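Local atomic coordinates of rhamnogalacturonan endolyase YesW (Bacillus subtilis, PDB entry 2ZUX), a protein that cleaves type I rhamnogalacturonan of plant cell wall pectin by endo-acting elimination, releasing oligosaccharides, and requires calcium or manganese for activity. Residues S34-L46 with P50-S62. Residues are numbered along the deposited sequence; the frame is centred on the assembly and turned at random.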
ATOM      1  N   SER A  34      17.657 -19.525 -13.785  1.00 17.42           N
ATOM      2  CA  SER A  34      18.422 -19.767 -15.005  1.00 17.63           C
ATOM      3  C   SER A  34      17.951 -18.952 -16.212  1.00 16.97           C
ATOM      4  O   SER A  34      18.571 -19.002 -17.275  1.00 17.08           O
ATOM      5  CB  SER A  34      18.414 -21.258 -15.344  1.00 17.56           C
ATOM      6  OG  SER A  34      17.091 -21.734 -15.494  1.00 20.13           O
ATOM      7  N   VAL A  35      16.859 -18.206 -16.055  1.00 16.62           N
ATOM      8  CA  VAL A  35      16.328 -17.395 -17.153  1.00 16.65           C
ATOM      9  C   VAL A  35      17.224 -16.186 -17.414  1.00 16.65           C
ATOM     10  O   VAL A  35      17.673 -15.522 -16.479  1.00 17.66           O
ATOM     11  CB  VAL A  35      14.857 -16.967 -16.879  1.00 16.83           C
ATOM     12  CG1 VAL A  35      14.316 -16.079 -17.996  1.00 17.19           C
ATOM     13  CG2 VAL A  35      13.972 -18.201 -16.733  1.00 17.75           C
ATOM     14  N   LEU A  36      17.518 -15.939 -18.686  1.00 16.20           N
ATOM     15  CA  LEU A  36      18.266 -14.766 -19.108  1.00 16.29           C
ATOM     16  C   LEU A  36      17.430 -13.987 -20.112  1.00 15.72           C
ATOM     17  O   LEU A  36      16.330 -14.419 -20.467  1.00 15.26           O
ATOM     18  CB  LEU A  36      19.603 -15.174 -19.731  1.00 16.76           C
ATOM     19  CG  LEU A  36      20.634 -15.924 -18.882  1.00 18.24           C
ATOM     20  CD1 LEU A  36      21.886 -16.178 -19.708  1.00 19.39           C
ATOM     21  CD2 LEU A  36      20.972 -15.148 -17.633  1.00 18.30           C
ATOM     22  N   PHE A  37      17.945 -12.843 -20.561  1.00 16.04           N
ATOM     23  CA  PHE A  37      17.184 -11.956 -21.440  1.00 16.08           C
ATOM     24  C   PHE A  37      17.988 -11.382 -22.597  1.00 16.68           C
ATOM     25  O   PHE A  37      19.169 -11.057 -22.454  1.00 16.93           O
ATOM     26  CB  PHE A  37      16.572 -10.805 -20.638  1.00 15.92           C
ATOM     27  CG  PHE A  37      15.631 -11.257 -19.566  1.00 14.81           C
ATOM     28  CD1 PHE A  37      14.317 -11.582 -19.878  1.00 15.07           C
ATOM     29  CD2 PHE A  37      16.064 -11.384 -18.249  1.00 15.17           C
ATOM     30  CE1 PHE A  37      13.436 -12.012 -18.896  1.00 15.24           C
ATOM     31  CE2 PHE A  37      15.189 -11.818 -17.257  1.00 16.11           C
ATOM     32  CZ  PHE A  37      13.874 -12.134 -17.584  1.00 15.97           C
ATOM     33  N   ASN A  38      17.320 -11.244 -23.739  1.00 17.39           N
ATOM     34  CA  ASN A  38      17.845 -10.458 -24.847  1.00 18.20           C
ATOM     35  C   ASN A  38      17.043  -9.173 -25.015  1.00 18.51           C
ATOM     36  O   ASN A  38      15.814  -9.181 -24.903  1.00 18.61           O
ATOM     37  CB  ASN A  38      17.845 -11.268 -26.146  1.00 18.50           C
ATOM     38  CG  ASN A  38      18.917 -12.347 -26.163  1.00 19.02           C
ATOM     39  OD1 ASN A  38      19.988 -12.180 -25.580  1.00 19.36           O
ATOM     40  ND2 ASN A  38      18.631 -13.463 -26.834  1.00 20.98           N
ATOM     41  N   VAL A  39      17.755  -8.078 -25.273  1.00 18.89           N
ATOM     42  CA  VAL A  39      17.140  -6.761 -25.433  1.00 19.77           C
ATOM     43  C   VAL A  39      17.160  -6.352 -26.909  1.00 20.42           C
ATOM     44  O   VAL A  39      18.210  -6.402 -27.562  1.00 20.77           O
ATOM     45  CB  VAL A  39      17.857  -5.693 -24.569  1.00 19.62           C
ATOM     46  CG1 VAL A  39      17.113  -4.362 -24.621  1.00 19.78           C
ATOM     47  CG2 VAL A  39      17.981  -6.168 -23.123  1.00 19.45           C
ATOM     48  N   TYR A  40      16.000  -5.948 -27.419  1.00 21.23           N
ATOM     49  CA  TYR A  40      15.855  -5.555 -28.822  1.00 22.05           C
ATOM     50  C   TYR A  40      15.382  -4.120 -28.964  1.00 22.78           C
ATOM     51  O   TYR A  40      14.402  -3.713 -28.332  1.00 22.42           O
ATOM     52  CB  TYR A  40      14.869  -6.477 -29.533  1.00 22.35           C
ATOM     53  CG  TYR A  40      15.362  -7.891 -29.712  1.00 22.28           C
ATOM     54  CD1 TYR A  40      15.847  -8.326 -30.945  1.00 22.97           C
ATOM     55  CD2 TYR A  40      15.340  -8.799 -28.653  1.00 22.56           C
ATOM     56  CE1 TYR A  40      16.303  -9.631 -31.116  1.00 23.25           C
ATOM     57  CE2 TYR A  40      15.795 -10.097 -28.814  1.00 23.30           C
ATOM     58  CZ  TYR A  40      16.275 -10.507 -30.047  1.00 23.26           C
ATOM     59  OH  TYR A  40      16.722 -11.799 -30.208  1.00 23.51           O
ATOM     60  N   ARG A  41      16.085  -3.357 -29.796  1.00 23.50           N
ATOM     61  CA  ARG A  41      15.620  -2.035 -30.198  1.00 24.59           C
ATOM     62  C   ARG A  41      15.097  -2.106 -31.630  1.00 25.08           C
ATOM     63  O   ARG A  41      15.875  -2.306 -32.572  1.00 25.17           O
ATOM     64  CB  ARG A  41      16.732  -0.991 -30.079  1.00 24.47           C
ATOM     65  CG  ARG A  41      16.238   0.440 -30.312  1.00 25.64           C
ATOM     66  CD  ARG A  41      17.367   1.449 -30.363  1.00 27.58           C
ATOM     67  NE  ARG A  41      18.203   1.275 -31.548  1.00 28.71           N
ATOM     68  CZ  ARG A  41      19.510   1.032 -31.528  1.00 30.01           C
ATOM     69  NH1 ARG A  41      20.169   0.940 -30.381  1.00 30.24           N
ATOM     70  NH2 ARG A  41      20.169   0.890 -32.671  1.00 31.06           N
ATOM     71  N   ASP A  42      13.779  -1.961 -31.772  1.00 25.91           N
ATOM     72  CA  ASP A  42      13.090  -2.015 -33.065  1.00 26.64           C
ATOM     73  C   ASP A  42      13.441  -3.270 -33.872  1.00 27.27           C
ATOM     74  O   ASP A  42      13.706  -3.201 -35.079  1.00 27.66           O
ATOM     75  CB  ASP A  42      13.333  -0.725 -33.865  1.00 26.77           C
ATOM     76  CG  ASP A  42      12.653   0.482 -33.239  1.00 26.65           C
ATOM     77  OD1 ASP A  42      11.407   0.551 -33.280  1.00 27.61           O
ATOM     78  OD2 ASP A  42      13.363   1.358 -32.708  1.00 26.31           O
ATOM     79  N   GLY A  43      13.439  -4.412 -33.187  1.00 27.69           N
ATOM     80  CA  GLY A  43      13.648  -5.713 -33.821  1.00 28.21           C
ATOM     81  C   GLY A  43      15.092  -6.172 -33.902  1.00 28.53           C
ATOM     82  O   GLY A  43      15.362  -7.300 -34.327  1.00 28.83           O
ATOM     83  N   GLN A  44      16.019  -5.310 -33.494  1.00 28.63           N
ATOM     84  CA  GLN A  44      17.444  -5.615 -33.567  1.00 29.05           C
ATOM     85  C   GLN A  44      18.055  -5.820 -32.184  1.00 28.42           C
ATOM     86  O   GLN A  44      17.913  -4.970 -31.303  1.00 28.18           O
ATOM     87  CB  GLN A  44      18.186  -4.519 -34.337  1.00 29.15           C
ATOM     88  CG  GLN A  44      17.877  -4.518 -35.834  1.00 30.47           C
ATOM     89  CD  GLN A  44      18.334  -3.256 -36.544  1.00 30.55           C
ATOM     90  OE1 GLN A  44      18.291  -2.157 -35.984  1.00 33.15           O
ATOM     91  NE2 GLN A  44      18.761  -3.405 -37.793  1.00 32.91           N
ATOM     92  N   LYS A  45      18.732  -6.953 -32.006  1.00 27.92           N
ATOM     93  CA  LYS A  45      19.326  -7.322 -30.718  1.00 27.60           C
ATOM     94  C   LYS A  45      20.510  -6.428 -30.360  1.00 27.21           C
ATOM     95  O   LYS A  45      21.376  -6.162 -31.198  1.00 27.46           O
ATOM     96  CB  LYS A  45      19.737  -8.799 -30.718  1.00 27.55           C
ATOM     97  CG  LYS A  45      20.069  -9.355 -29.334  1.00 27.70           C
ATOM     98  CD  LYS A  45      20.155 -10.877 -29.328  1.00 28.06           C
ATOM     99  CE  LYS A  45      21.429 -11.377 -30.001  1.00 28.55           C
ATOM    100  NZ  LYS A  45      21.645 -12.827 -29.730  1.00 29.26           N
ATOM    101  N   LEU A  46      20.543  -5.975 -29.108  1.00 26.55           N
ATOM    102  CA  LEU A  46      21.561  -5.039 -28.636  1.00 25.90           C
ATOM    103  C   LEU A  46      22.720  -5.720 -27.920  1.00 25.73           C
ATOM    104  O   LEU A  46      23.864  -5.273 -28.013  1.00 25.70           O
ATOM    105  CB  LEU A  46      20.933  -3.998 -27.699  1.00 25.78           C
ATOM    106  CG  LEU A  46      19.775  -3.151 -28.234  1.00 25.53           C
ATOM    107  CD1 LEU A  46      19.230  -2.256 -27.134  1.00 25.42           C
ATOM    108  CD2 LEU A  46      20.217  -2.321 -29.431  1.00 25.87           C
ATOM    109  N   PRO A  50      23.051 -13.121 -23.857  1.00 23.26           N
ATOM    110  CA  PRO A  50      21.909 -12.882 -22.969  1.00 22.78           C
ATOM    111  C   PRO A  50      22.338 -12.288 -21.631  1.00 22.19           C
ATOM    112  O   PRO A  50      23.345 -12.713 -21.052  1.00 22.55           O
ATOM    113  CB  PRO A  50      21.320 -14.281 -22.787  1.00 22.79           C
ATOM    114  CG  PRO A  50      21.646 -14.972 -24.057  1.00 23.20           C
ATOM    115  CD  PRO A  50      23.024 -14.491 -24.406  1.00 23.31           C
ATOM    116  N   VAL A  51      21.591 -11.293 -21.159  1.00 21.41           N
ATOM    117  CA  VAL A  51      21.911 -10.636 -19.900  1.00 20.94           C
ATOM    118  C   VAL A  51      21.102 -11.246 -18.764  1.00 20.73           C
ATOM    119  O   VAL A  51      20.031 -11.812 -18.988  1.00 20.52           O
ATOM    120  CB  VAL A  51      21.700  -9.087 -19.950  1.00 20.85           C
ATOM    121  CG1 VAL A  51      22.582  -8.457 -21.020  1.00 20.95           C
ATOM    122  CG2 VAL A  51      20.227  -8.722 -20.172  1.00 20.80           C
ATOM    123  N   LYS A  52      21.631 -11.133 -17.555  1.00 20.54           N
ATOM    124  CA  LYS A  52      20.960 -11.647 -16.377  1.00 21.25           C
ATOM    125  C   LYS A  52      20.138 -10.543 -15.719  1.00 20.69           C
ATOM    126  O   LYS A  52      18.928 -10.696 -15.537  1.00 21.08           O
ATOM    127  CB  LYS A  52      21.967 -12.254 -15.393  1.00 21.16           C
ATOM    128  CG  LYS A  52      21.314 -12.954 -14.209  1.00 22.13           C
ATOM    129  CD  LYS A  52      22.337 -13.494 -13.224  1.00 23.00           C
ATOM    130  CE  LYS A  52      21.666 -13.827 -11.901  1.00 25.83           C
ATOM    131  NZ  LYS A  52      22.615 -14.376 -10.889  1.00 28.38           N
ATOM    132  N   THR A  53      20.786  -9.430 -15.374  1.00 20.05           N
ATOM    133  CA  THR A  53      20.099  -8.339 -14.689  1.00 20.06           C
ATOM    134  C   THR A  53      19.010  -7.722 -15.566  1.00 19.10           C
ATOM    135  O   THR A  53      19.145  -7.666 -16.798  1.00 19.77           O
ATOM    136  CB  THR A  53      21.073  -7.253 -14.194  1.00 20.90           C
ATOM    137  OG1 THR A  53      20.403  -6.418 -13.248  1.00 23.02           O
ATOM    138  CG2 THR A  53      21.589  -6.401 -15.347  1.00 21.91           C
ATOM    139  N   THR A  54      17.936  -7.261 -14.929  1.00 17.45           N
ATOM    140  CA  THR A  54      16.778  -6.761 -15.672  1.00 16.30           C
ATOM    141  C   THR A  54      16.771  -5.245 -15.874  1.00 15.23           C
ATOM    142  O   THR A  54      15.719  -4.599 -15.848  1.00 14.31           O
ATOM    143  CB  THR A  54      15.418  -7.310 -15.147  1.00 16.85           C
ATOM    144  OG1 THR A  54      15.118  -6.776 -13.856  1.00 19.05           O
ATOM    145  CG2 THR A  54      15.432  -8.826 -15.075  1.00 15.51           C
ATOM    146  N   ASN A  55      17.959  -4.682 -16.063  1.00 14.83           N
ATOM    147  CA  ASN A  55      18.089  -3.324 -16.576  1.00 15.39           C
ATOM    148  C   ASN A  55      19.244  -3.243 -17.574  1.00 15.97           C
ATOM    149  O   ASN A  55      20.184  -4.044 -17.523  1.00 16.32           O
ATOM    150  CB  ASN A  55      18.161  -2.255 -15.465  1.00 15.82           C
ATOM    151  CG  ASN A  55      19.403  -2.351 -14.594  1.00 16.54           C
ATOM    152  OD1 ASN A  55      20.135  -3.345 -14.595  1.00 21.21           O
ATOM    153  ND2 ASN A  55      19.620  -1.315 -13.811  1.00 17.31           N
ATOM    154  N   TYR A  56      19.148  -2.293 -18.493  1.00 16.82           N
ATOM    155  CA  TYR A  56      20.081  -2.192 -19.603  1.00 17.83           C
ATOM    156  C   TYR A  56      20.127  -0.750 -20.066  1.00 18.44           C
ATOM    157  O   TYR A  56      19.089  -0.103 -20.169  1.00 18.12           O
ATOM    158  CB  TYR A  56      19.610  -3.098 -20.742  1.00 18.38           C
ATOM    159  CG  TYR A  56      20.614  -3.260 -21.859  1.00 19.33           C
ATOM    160  CD1 TYR A  56      21.571  -4.274 -21.823  1.00 18.90           C
ATOM    161  CD2 TYR A  56      20.605  -2.401 -22.958  1.00 19.85           C
ATOM    162  CE1 TYR A  56      22.495  -4.420 -22.850  1.00 19.94           C
ATOM    163  CE2 TYR A  56      21.524  -2.541 -23.989  1.00 21.30           C
ATOM    164  CZ  TYR A  56      22.465  -3.551 -23.925  1.00 20.45           C
ATOM    165  OH  TYR A  56      23.380  -3.698 -24.941  1.00 21.97           O
ATOM    166  N   VAL A  57      21.324  -0.244 -20.340  1.00 19.38           N
ATOM    167  CA  VAL A  57      21.454   1.107 -20.884  1.00 20.76           C
ATOM    168  C   VAL A  57      21.845   1.027 -22.361  1.00 21.41           C
ATOM    169  O   VAL A  57      22.916   0.509 -22.700  1.00 21.84           O
ATOM    170  CB  VAL A  57      22.452   1.974 -20.067  1.00 20.66           C
ATOM    171  CG1 VAL A  57      22.625   3.356 -20.697  1.00 21.78           C
ATOM    172  CG2 VAL A  57      21.980   2.118 -18.628  1.00 21.20           C
ATOM    173  N   ASP A  58      20.954   1.504 -23.226  1.00 22.31           N
ATOM    174  CA  ASP A  58      21.204   1.563 -24.668  1.00 23.23           C
ATOM    175  C   ASP A  58      21.723   2.949 -25.039  1.00 24.26           C
ATOM    176  O   ASP A  58      20.960   3.912 -25.139  1.00 24.06           O
ATOM    177  CB  ASP A  58      19.934   1.218 -25.457  1.00 23.06           C
ATOM    178  CG  ASP A  58      20.132   1.284 -26.975  1.00 22.97           C
ATOM    179  OD1 ASP A  58      21.291   1.280 -27.460  1.00 24.24           O
ATOM    180  OD2 ASP A  58      19.111   1.326 -27.686  1.00 22.21           O
ATOM    181  N   LYS A  59      23.034   3.032 -25.249  1.00 25.58           N
ATOM    182  CA  LYS A  59      23.698   4.290 -25.585  1.00 26.94           C
ATOM    183  C   LYS A  59      23.314   4.822 -26.966  1.00 27.38           C
ATOM    184  O   LYS A  59      23.427   6.022 -27.225  1.00 27.96           O
ATOM    185  CB  LYS A  59      25.220   4.124 -25.490  1.00 27.32           C
ATOM    186  CG  LYS A  59      25.748   4.036 -24.070  1.00 28.61           C
ATOM    187  CD  LYS A  59      27.215   3.634 -24.042  1.00 30.90           C
ATOM    188  CE  LYS A  59      27.704   3.408 -22.614  1.00 32.11           C
ATOM    189  NZ  LYS A  59      27.085   2.205 -21.981  1.00 32.99           N
ATOM    190  N   ASN A  60      22.851   3.932 -27.842  1.00 27.99           N
ATOM    191  CA  ASN A  60      22.538   4.286 -29.227  1.00 28.43           C
ATOM    192  C   ASN A  60      21.062   4.582 -29.498  1.00 28.28           C
ATOM    193  O   ASN A  60      20.699   4.974 -30.609  1.00 28.42           O
ATOM    194  CB  ASN A  60      23.036   3.192 -30.182  1.00 28.85           C
ATOM    195  CG  ASN A  60      24.546   3.012 -30.136  1.00 30.22           C
ATOM    196  OD1 ASN A  60      25.294   3.953 -29.856  1.00 32.10           O
ATOM    197  ND2 ASN A  60      25.000   1.796 -30.417  1.00 32.09           N
ATOM    198  N   GLY A  61      20.215   4.393 -28.487  1.00 27.95           N
ATOM    199  CA  GLY A  61      18.777   4.589 -28.647  1.00 27.45           C
ATOM    200  C   GLY A  61      18.372   6.048 -28.746  1.00 27.21           C
ATOM    201  O   GLY A  61      19.111   6.939 -28.324  1.00 26.82           O
ATOM    202  N   SER A  62      17.190   6.286 -29.305  1.00 27.33           N
ATOM    203  CA  SER A  62      16.657   7.639 -29.436  1.00 27.50           C
ATOM    204  C   SER A  62      15.235   7.739 -28.883  1.00 27.32           C
ATOM    205  O   SER A  62      14.628   6.732 -28.513  1.00 27.30           O
ATOM    206  CB  SER A  62      16.690   8.082 -30.903  1.00 27.68           C
ATOM    207  OG  SER A  62      15.588   7.551 -31.618  1.00 28.72           O
TER
HETATM  208  O   HOH W   1      22.527  -0.414 -31.116  1.00 50.30           O
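Phe37 and Val51 form a single antiparallel hydrogen-bonded bridge: Phe37 N gives to Val51 O and Val51 N to Phe37 O, both at 2.8 Å. Beyond it the segments part, and side chains fill the space between them. Leu36 lies against Pro50, CB to CB 3.6 Å, while its CD2 reaches the backbone of Lys52. The Phe37 ring has Lys52 O at its edge, and its CE2 meets the Thr54 methyl CG2 at 3.7 Å. Thr54 OG1 is hydrogen-bonded to Trp25 O.

In the middle, Val39 CG2 and Leu46 CD1 both come obliquely to the Tyr56 ring, CD1 lying 3.9 Å from Tyr56 CE2. Leu46 CD1 also packs against the Asp58 carboxylate.

At the far end Arg41 makes a salt bridge to Asp58. Arg41 NH1 lies 2.9 Å from Asp58 OD2 and meets its syn lone pair along a nearly straight bond (168°). The guanidinium and carboxylate are almost coplanar, 10° apart. The Arg41 chain starts with CG anti to the backbone N (chi1 -172°) and bends at chi3, which brings CD as well as NH1 close to OD2. Tyr67 OH is hydrogen-bonded to the same oxygen, while Asp58 OD1 takes the N-H of Asn60 from above the carboxylate plane, an Asx turn. Water 1 accepts from Arg41 NH1 and, weakly, from Asn60 ND2. Replacing Asp58 with an alanine is likely to leave the Arg41 charge without its mate, and the Asn60 N-H and Tyr67 hydroxyl without this carboxylate.

Strand 36-41 pairs with 66-73 and edge strand 55-58 with 20-24, far apart in one sheet's order. Their facing side chains are consistent with a beta-sandwich-like fold, apolar in the middle, in the N-terminal beta-sheet domain that accompanies the beta-propeller of family 11 lyases.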